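Long-range contacts in cobalamin biosynthesis protein CobN (Mycobacterium tuberculosis, PDB 7C6O), which is the large subunit of cobaltochelatase, the enzyme that probably inserts cobalt into the corrin ring of hydrogenobyrinic acid a,c-diamide at the cost of ATP: residues A[392-397]-A[701-706]; A[589-594]-A[613-618]. One frame throughout, in Å; residues are numbered along the deposited sequence.

Contact 1 (A[392-397]-A[701-706]); sequences PASAVA and LHILGQ
A393, S394 and A397, on one flank of the first turns of helix 391-405, meet I703 and L704 in the loop between strand 696-698 and helix 710-722: a helix-to-loop contact, partly buried, joined by one hydrogen bond and a few methyl contacts. The bond is nearly straight: the backbone N of L704 donates to OG of S394 at 3.0 Å, with an N-H...O angle of 169°. OG lies beside its own backbone N, with chi1 at -62°, and also hydrogen-bonds the carbonyl O of D390 just before the helix. This hydroxyl therefore accepts from the loop while donating to the carbonyl at the helix start, and both bonds help fix its rotation. CB of S394 backs the bond, meeting CB of L704 at 3.7 Å. Next to this polar link, I703 runs its extended chain across A393, so that CD1 lies 3.9 Å from CB of A393, while CG2 rests near the carbonyl of the same alanine. A397, one turn on, approaches more loosely, its CB 4.3 Å from the carbonyl O of L704. Outside the pair, one carboxylate oxygen of E807, OE1, bonds both NE2 of H702 and the N of G705, and the rings of H702 and H612 meet with planes about 10° apart. Within the loop, Q706 N bonds I703 O at 3.0 Å and closes the turn 703-706, a beta turn of type II by the backbone angles of L704 and G705, with G705 at positive phi in its third position, lying against the beginning of a helix.

Contact 2 (A[589-594]-A[613-618]); sequences PFLVND and LIPPMA
I614 meets the turn L591-D594 through its CG2 methyl, at the carboxyl ends of two neighbouring parallel strands, 586-591 and 608-612, which helix 595-604 connects as a beta-alpha-beta crossover. Segment 589-594 runs from the end of the first strand through a type I beta turn, closed by D594 N on L591 O at 3.2 Å, to the helix; segment 613-618 leaves the end of the second. No hydrogen bond links the two segments, and every touching residue is buried. The tight part centres on CG2 of I614, which lies beside its own backbone N, opposite the carbonyl carbon. That methyl faces CG1 of V592 at 3.9 Å, the two side chains crossing at a slant, and presses closer to N593, whose side chain crosses that of I614 at about a right angle. A second close approach comes from L591, the first residue of the turn, which holds CG anti to its backbone N (chi1 180°) and so carries CD1 to 3.6 Å from the carbonyl O of L613 and 3.8 Å from CA of I614. The loose side begins at P615, whose CD is 4.5 Å from CD1 of L591. CB of L613 is directed away from the turn, and its side chain packs on L716 of helix 710-722; the partly exposed P616 no longer reaches 589-594. At the far end of the turn, R892 forms a salt bridge with OD1 of D594 and a hydrogen bond with O of N593, joining the two acceptors. By contrast, OD1 of N593, buried here with no polar partner in the model, sits 3.3 Å from the CG2 methyl of I614.

Overall arrangement
Contacts 1 and 2 lie about 12 Å apart, centre to centre, and contact 2 is nested within the loop closed by contact 1: the chain order is 392-397, 589-594, 613-618, 701-706. Their two later segments touch directly, CG of H702 lying 3.5 Å from O of L613, and strands 617-619 and 696-698 pair antiparallel nearby. E807 joins both regions, using one carboxylate oxygen for the 701-706 loop and the other for the N of L613. Helix 391-405, the carboxyl ends of strands 586-591 and 608-612 of a mixed sheet and the loop leading to helix 710-722 are thus brought together in space, all within the part of the chain related to CobN and magnesium chelatases.

Contact 1 (A[392-397]-A[701-706])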
ATOM      1  N   PRO A 392     -20.457 -10.087   6.167  1.00 19.80           N
ATOM      2  CA  PRO A 392     -21.889 -10.323   5.913  1.00 19.03           C
ATOM      3  C   PRO A 392     -22.784  -9.209   6.427  1.00 18.19           C
ATOM      4  O   PRO A 392     -23.713  -8.796   5.721  1.00 17.85           O
ATOM      5  CB  PRO A 392     -22.159 -11.652   6.632  1.00 15.92           C
ATOM      6  CG  PRO A 392     -20.828 -12.321   6.694  1.00 17.01           C
ATOM      7  CD  PRO A 392     -19.860 -11.201   6.929  1.00 17.36           C
ATOM      8  N   ALA A 393     -22.536  -8.709   7.640  1.00 15.66           N
ATOM      9  CA  ALA A 393     -23.365  -7.627   8.164  1.00 17.92           C
ATOM     10  C   ALA A 393     -23.162  -6.341   7.368  1.00 19.24           C
ATOM     11  O   ALA A 393     -24.117  -5.583   7.152  1.00 18.88           O
ATOM     12  CB  ALA A 393     -23.064  -7.399   9.645  1.00 16.09           C
ATOM     13  N   SER A 394     -21.931  -6.083   6.922  1.00 15.88           N
ATOM     14  CA  SER A 394     -21.671  -4.912   6.090  1.00 16.78           C
ATOM     15  C   SER A 394     -22.373  -5.028   4.743  1.00 19.92           C
ATOM     16  O   SER A 394     -22.905  -4.038   4.226  1.00 20.41           O
ATOM     17  CB  SER A 394     -20.166  -4.730   5.890  1.00 17.24           C
ATOM     18  OG  SER A 394     -19.508  -4.511   7.126  1.00 17.43           O
ATOM     19  N   ALA A 395     -22.375  -6.228   4.157  1.00 19.31           N
ATOM     20  CA  ALA A 395     -23.082  -6.436   2.897  1.00 19.09           C
ATOM     21  C   ALA A 395     -24.579  -6.208   3.061  1.00 19.71           C
ATOM     22  O   ALA A 395     -25.212  -5.564   2.216  1.00 20.05           O
ATOM     23  CB  ALA A 395     -22.806  -7.843   2.368  1.00 18.48           C
ATOM     24  N   VAL A 396     -25.166  -6.732   4.141  1.00 19.29           N
ATOM     25  CA  VAL A 396     -26.588  -6.513   4.394  1.00 20.91           C
ATOM     26  C   VAL A 396     -26.877  -5.022   4.518  1.00 20.73           C
ATOM     27  O   VAL A 396     -27.803  -4.495   3.887  1.00 17.69           O
ATOM     28  CB  VAL A 396     -27.039  -7.279   5.651  1.00 19.93           C
ATOM     29  CG1 VAL A 396     -28.412  -6.795   6.108  1.00 18.74           C
ATOM     30  CG2 VAL A 396     -27.067  -8.777   5.380  1.00 20.62           C
ATOM     31  N   ALA A 397     -26.078  -4.318   5.324  1.00 17.41           N
ATOM     32  CA  ALA A 397     -26.311  -2.893   5.539  1.00 16.82           C
ATOM     33  C   ALA A 397     -26.156  -2.108   4.244  1.00 17.49           C
ATOM     34  O   ALA A 397     -26.900  -1.151   3.996  1.00 17.90           O
ATOM     35  CB  ALA A 397     -25.361  -2.359   6.611  1.00 18.58           C
ATOM     36  N   LEU A 701     -16.233  -6.742  15.591  1.00 14.93           N
ATOM     37  CA  LEU A 701     -15.821  -6.445  14.229  1.00 14.72           C
ATOM     38  C   LEU A 701     -16.554  -5.200  13.760  1.00 16.27           C
ATOM     39  O   LEU A 701     -17.665  -4.912  14.210  1.00 17.36           O
ATOM     40  CB  LEU A 701     -16.109  -7.614  13.279  1.00 18.09           C
ATOM     41  CG  LEU A 701     -15.421  -8.939  13.612  1.00 16.91           C
ATOM     42  CD1 LEU A 701     -15.898 -10.040  12.681  1.00 18.94           C
ATOM     43  CD2 LEU A 701     -13.914  -8.779  13.528  1.00 17.77           C
ATOM     44  N   HIS A 702     -15.928  -4.459  12.853  1.00 17.20           N
ATOM     45  CA  HIS A 702     -16.563  -3.259  12.333  1.00 16.08           C
ATOM     46  C   HIS A 702     -17.661  -3.630  11.346  1.00 14.88           C
ATOM     47  O   HIS A 702     -17.521  -4.575  10.564  1.00 17.16           O
ATOM     48  CB  HIS A 702     -15.547  -2.341  11.654  1.00 16.75           C
ATOM     49  CG  HIS A 702     -16.148  -1.070  11.138  1.00 16.04           C
ATOM     50  ND1 HIS A 702     -16.747  -0.145  11.966  1.00 16.65           N
ATOM     51  CD2 HIS A 702     -16.263  -0.581   9.881  1.00 17.00           C
ATOM     52  CE1 HIS A 702     -17.198   0.865  11.243  1.00 17.43           C
ATOM     53  NE2 HIS A 702     -16.918   0.625   9.974  1.00 15.23           N
ATOM     54  N   ILE A 703     -18.761  -2.887  11.401  1.00 13.14           N
ATOM     55  CA  ILE A 703     -19.836  -2.976  10.419  1.00 13.42           C
ATOM     56  C   ILE A 703     -19.855  -1.669   9.643  1.00 14.78           C
ATOM     57  O   ILE A 703     -19.893  -0.587  10.241  1.00 15.54           O
ATOM     58  CB  ILE A 703     -21.197  -3.251  11.081  1.00 15.68           C
ATOM     59  CG1 ILE A 703     -21.178  -4.594  11.809  1.00 17.71           C
ATOM     60  CG2 ILE A 703     -22.313  -3.237  10.040  1.00 17.37           C
ATOM     61  CD1 ILE A 703     -22.477  -4.906  12.523  1.00 17.51           C
ATOM     62  N   LEU A 704     -19.810  -1.774   8.316  1.00 14.45           N
ATOM     63  CA  LEU A 704     -19.716  -0.604   7.454  1.00 15.41           C
ATOM     64  C   LEU A 704     -20.804   0.407   7.792  1.00 16.15           C
ATOM     65  O   LEU A 704     -21.986   0.062   7.871  1.00 17.61           O
ATOM     66  CB  LEU A 704     -19.828  -1.045   5.992  1.00 17.48           C
ATOM     67  CG  LEU A 704     -18.966  -0.369   4.929  1.00 24.49           C
ATOM     68  CD1 LEU A 704     -17.502  -0.409   5.325  1.00 23.60           C
ATOM     69  CD2 LEU A 704     -19.170  -1.063   3.590  1.00 23.54           C
ATOM     70  N   GLY A 705     -20.393   1.654   8.021  1.00 17.25           N
ATOM     71  CA  GLY A 705     -21.317   2.733   8.303  1.00 19.03           C
ATOM     72  C   GLY A 705     -21.796   2.832   9.735  1.00 22.55           C
ATOM     73  O   GLY A 705     -22.597   3.726  10.039  1.00 22.73           O
ATOM     74  N   GLN A 706     -21.329   1.966  10.627  1.00 22.00           N
ATOM     75  CA  GLN A 706     -21.816   1.903  12.004  1.00 24.45           C
ATOM     76  C   GLN A 706     -20.754   2.491  12.930  1.00 25.30           C
ATOM     77  O   GLN A 706     -19.769   1.826  13.263  1.00 21.81           O
ATOM     78  CB  GLN A 706     -22.156   0.462  12.378  1.00 27.04           C
ATOM     79  CG  GLN A 706     -22.587   0.259  13.815  1.00 35.32           C
ATOM     80  CD  GLN A 706     -22.943  -1.186  14.098  1.00 40.03           C
ATOM     81  OE1 GLN A 706     -22.267  -1.865  14.873  1.00 43.64           O
ATOM     82  NE2 GLN A 706     -24.005  -1.668  13.463  1.00 39.36           N
TER

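Contact 2 (A[589-594]-A[613-618])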
ATOM      1  N   PRO A 589     -14.413  -0.709  -0.342  1.00 14.63           N
ATOM      2  CA  PRO A 589     -14.316  -0.474   1.107  1.00 12.31           C
ATOM      3  C   PRO A 589     -13.077  -1.158   1.671  1.00 14.60           C
ATOM      4  O   PRO A 589     -12.806  -2.323   1.376  1.00 12.48           O
ATOM      5  CB  PRO A 589     -15.610  -1.087   1.653  1.00 12.02           C
ATOM      6  CG  PRO A 589     -16.566  -1.022   0.494  1.00 14.33           C
ATOM      7  CD  PRO A 589     -15.726  -1.257  -0.729  1.00 14.98           C
ATOM      8  N   PHE A 590     -12.310  -0.419   2.472  1.00 12.90           N
ATOM      9  CA  PHE A 590     -10.979  -0.889   2.829  1.00 13.95           C
ATOM     10  C   PHE A 590     -10.579  -0.398   4.211  1.00 15.53           C
ATOM     11  O   PHE A 590     -10.799   0.763   4.552  1.00 13.94           O
ATOM     12  CB  PHE A 590      -9.944  -0.428   1.797  1.00 14.07           C
ATOM     13  CG  PHE A 590      -8.909  -1.461   1.493  1.00 12.46           C
ATOM     14  CD1 PHE A 590      -7.827  -1.641   2.336  1.00 12.24           C
ATOM     15  CD2 PHE A 590      -9.029  -2.266   0.375  1.00 14.38           C
ATOM     16  CE1 PHE A 590      -6.878  -2.604   2.064  1.00 13.52           C
ATOM     17  CE2 PHE A 590      -8.083  -3.231   0.093  1.00 13.86           C
ATOM     18  CZ  PHE A 590      -7.007  -3.400   0.934  1.00 11.25           C
ATOM     19  N   LEU A 591      -9.969  -1.286   4.992  1.00 15.11           N
ATOM     20  CA  LEU A 591      -9.580  -0.954   6.357  1.00 13.62           C
ATOM     21  C   LEU A 591      -8.553   0.176   6.372  1.00 12.10           C
ATOM     22  O   LEU A 591      -7.562   0.141   5.638  1.00 13.44           O
ATOM     23  CB  LEU A 591      -9.019  -2.198   7.044  1.00 13.59           C
ATOM     24  CG  LEU A 591      -8.550  -2.050   8.489  1.00 16.92           C
ATOM     25  CD1 LEU A 591      -9.683  -1.566   9.392  1.00 16.69           C
ATOM     26  CD2 LEU A 591      -7.980  -3.371   8.991  1.00 15.55           C
ATOM     27  N   VAL A 592      -8.788   1.170   7.236  1.00 11.11           N
ATOM     28  CA  VAL A 592      -8.001   2.402   7.214  1.00 12.67           C
ATOM     29  C   VAL A 592      -6.543   2.155   7.595  1.00 13.41           C
ATOM     30  O   VAL A 592      -5.645   2.857   7.109  1.00 12.36           O
ATOM     31  CB  VAL A 592      -8.652   3.463   8.127  1.00 14.57           C
ATOM     32  CG1 VAL A 592      -8.723   2.972   9.574  1.00 15.16           C
ATOM     33  CG2 VAL A 592      -7.901   4.789   8.043  1.00 13.99           C
ATOM     34  N   ASN A 593      -6.265   1.170   8.451  1.00 12.78           N
ATOM     35  CA  ASN A 593      -4.899   0.939   8.905  1.00 13.00           C
ATOM     36  C   ASN A 593      -4.184  -0.145   8.103  1.00 11.58           C
ATOM     37  O   ASN A 593      -3.180  -0.691   8.571  1.00 14.17           O
ATOM     38  CB  ASN A 593      -4.872   0.604  10.399  1.00 15.98           C
ATOM     39  CG  ASN A 593      -5.486  -0.743  10.711  1.00 18.88           C
ATOM     40  OD1 ASN A 593      -6.705  -0.895  10.701  1.00 19.84           O
ATOM     41  ND2 ASN A 593      -4.645  -1.724  11.017  1.00 20.09           N
ATOM     42  N   ASP A 594      -4.659  -0.447   6.892  1.00 11.98           N
ATOM     43  CA  ASP A 594      -3.956  -1.324   5.955  1.00 13.40           C
ATOM     44  C   ASP A 594      -3.617  -0.537   4.690  1.00 14.99           C
ATOM     45  O   ASP A 594      -4.128  -0.837   3.601  1.00 11.17           O
ATOM     46  CB  ASP A 594      -4.785  -2.563   5.621  1.00 15.57           C
ATOM     47  CG  ASP A 594      -4.832  -3.561   6.764  1.00 22.02           C
ATOM     48  OD1 ASP A 594      -4.159  -3.334   7.793  1.00 24.00           O
ATOM     49  OD2 ASP A 594      -5.543  -4.579   6.633  1.00 24.96           O
ATOM     50  N   LEU A 613     -13.608   2.112   9.426  1.00 12.31           N
ATOM     51  CA  LEU A 613     -13.036   2.178  10.758  1.00 14.23           C
ATOM     52  C   LEU A 613     -12.424   0.838  11.165  1.00 14.24           C
ATOM     53  O   LEU A 613     -12.789  -0.229  10.666  1.00 12.59           O
ATOM     54  CB  LEU A 613     -14.110   2.598  11.763  1.00 12.23           C
ATOM     55  CG  LEU A 613     -13.655   3.020  13.160  1.00 15.57           C
ATOM     56  CD1 LEU A 613     -12.713   4.213  13.084  1.00 16.71           C
ATOM     57  CD2 LEU A 613     -14.857   3.336  14.029  1.00 16.40           C
ATOM     58  N   ILE A 614     -11.466   0.916  12.084  1.00 13.76           N
ATOM     59  CA  ILE A 614     -10.887  -0.258  12.732  1.00 12.37           C
ATOM     60  C   ILE A 614     -11.977  -0.958  13.538  1.00 15.92           C
ATOM     61  O   ILE A 614     -12.995  -0.333  13.872  1.00 14.23           O
ATOM     62  CB  ILE A 614      -9.702   0.140  13.625  1.00 13.50           C
ATOM     63  CG1 ILE A 614     -10.180   1.037  14.770  1.00 14.83           C
ATOM     64  CG2 ILE A 614      -8.630   0.841  12.795  1.00 12.79           C
ATOM     65  CD1 ILE A 614      -9.159   1.222  15.873  1.00 14.15           C
ATOM     66  N   PRO A 615     -11.821  -2.236  13.871  1.00 14.43           N
ATOM     67  CA  PRO A 615     -12.796  -2.897  14.746  1.00 15.82           C
ATOM     68  C   PRO A 615     -12.848  -2.218  16.103  1.00 15.00           C
ATOM     69  O   PRO A 615     -11.905  -1.511  16.490  1.00 17.61           O
ATOM     70  CB  PRO A 615     -12.259  -4.335  14.860  1.00 16.20           C
ATOM     71  CG  PRO A 615     -10.823  -4.250  14.456  1.00 15.81           C
ATOM     72  CD  PRO A 615     -10.758  -3.159  13.434  1.00 14.39           C
ATOM     73  N   PRO A 616     -13.935  -2.393  16.852  1.00 14.63           N
ATOM     74  CA  PRO A 616     -13.954  -1.889  18.227  1.00 16.53           C
ATOM     75  C   PRO A 616     -12.847  -2.546  19.038  1.00 17.08           C
ATOM     76  O   PRO A 616     -12.559  -3.734  18.876  1.00 17.44           O
ATOM     77  CB  PRO A 616     -15.347  -2.281  18.732  1.00 18.14           C
ATOM     78  CG  PRO A 616     -15.744  -3.439  17.883  1.00 18.08           C
ATOM     79  CD  PRO A 616     -15.150  -3.160  16.527  1.00 15.53           C
ATOM     80  N   MET A 617     -12.211  -1.750  19.899  1.00 15.58           N
ATOM     81  CA  MET A 617     -11.078  -2.181  20.705  1.00 13.93           C
ATOM     82  C   MET A 617     -11.393  -2.018  22.186  1.00 15.96           C
ATOM     83  O   MET A 617     -12.166  -1.141  22.580  1.00 18.94           O
ATOM     84  CB  MET A 617      -9.814  -1.374  20.368  1.00 12.07           C
ATOM     85  CG  MET A 617      -9.447  -1.368  18.890  1.00 13.16           C
ATOM     86  SD  MET A 617      -8.955  -2.986  18.263  1.00 15.83           S
ATOM     87  CE  MET A 617      -7.431  -3.257  19.167  1.00 16.53           C
ATOM     88  N   ALA A 618     -10.773  -2.865  23.007  1.00 16.23           N
ATOM     89  CA  ALA A 618     -10.917  -2.780  24.455  1.00 16.38           C
ATOM     90  C   ALA A 618      -9.728  -3.470  25.107  1.00 17.57           C
ATOM     91  O   ALA A 618      -9.027  -4.266  24.477  1.00 19.66           O
ATOM     92  CB  ALA A 618     -12.232  -3.409  24.931  1.00 18.83           C
TER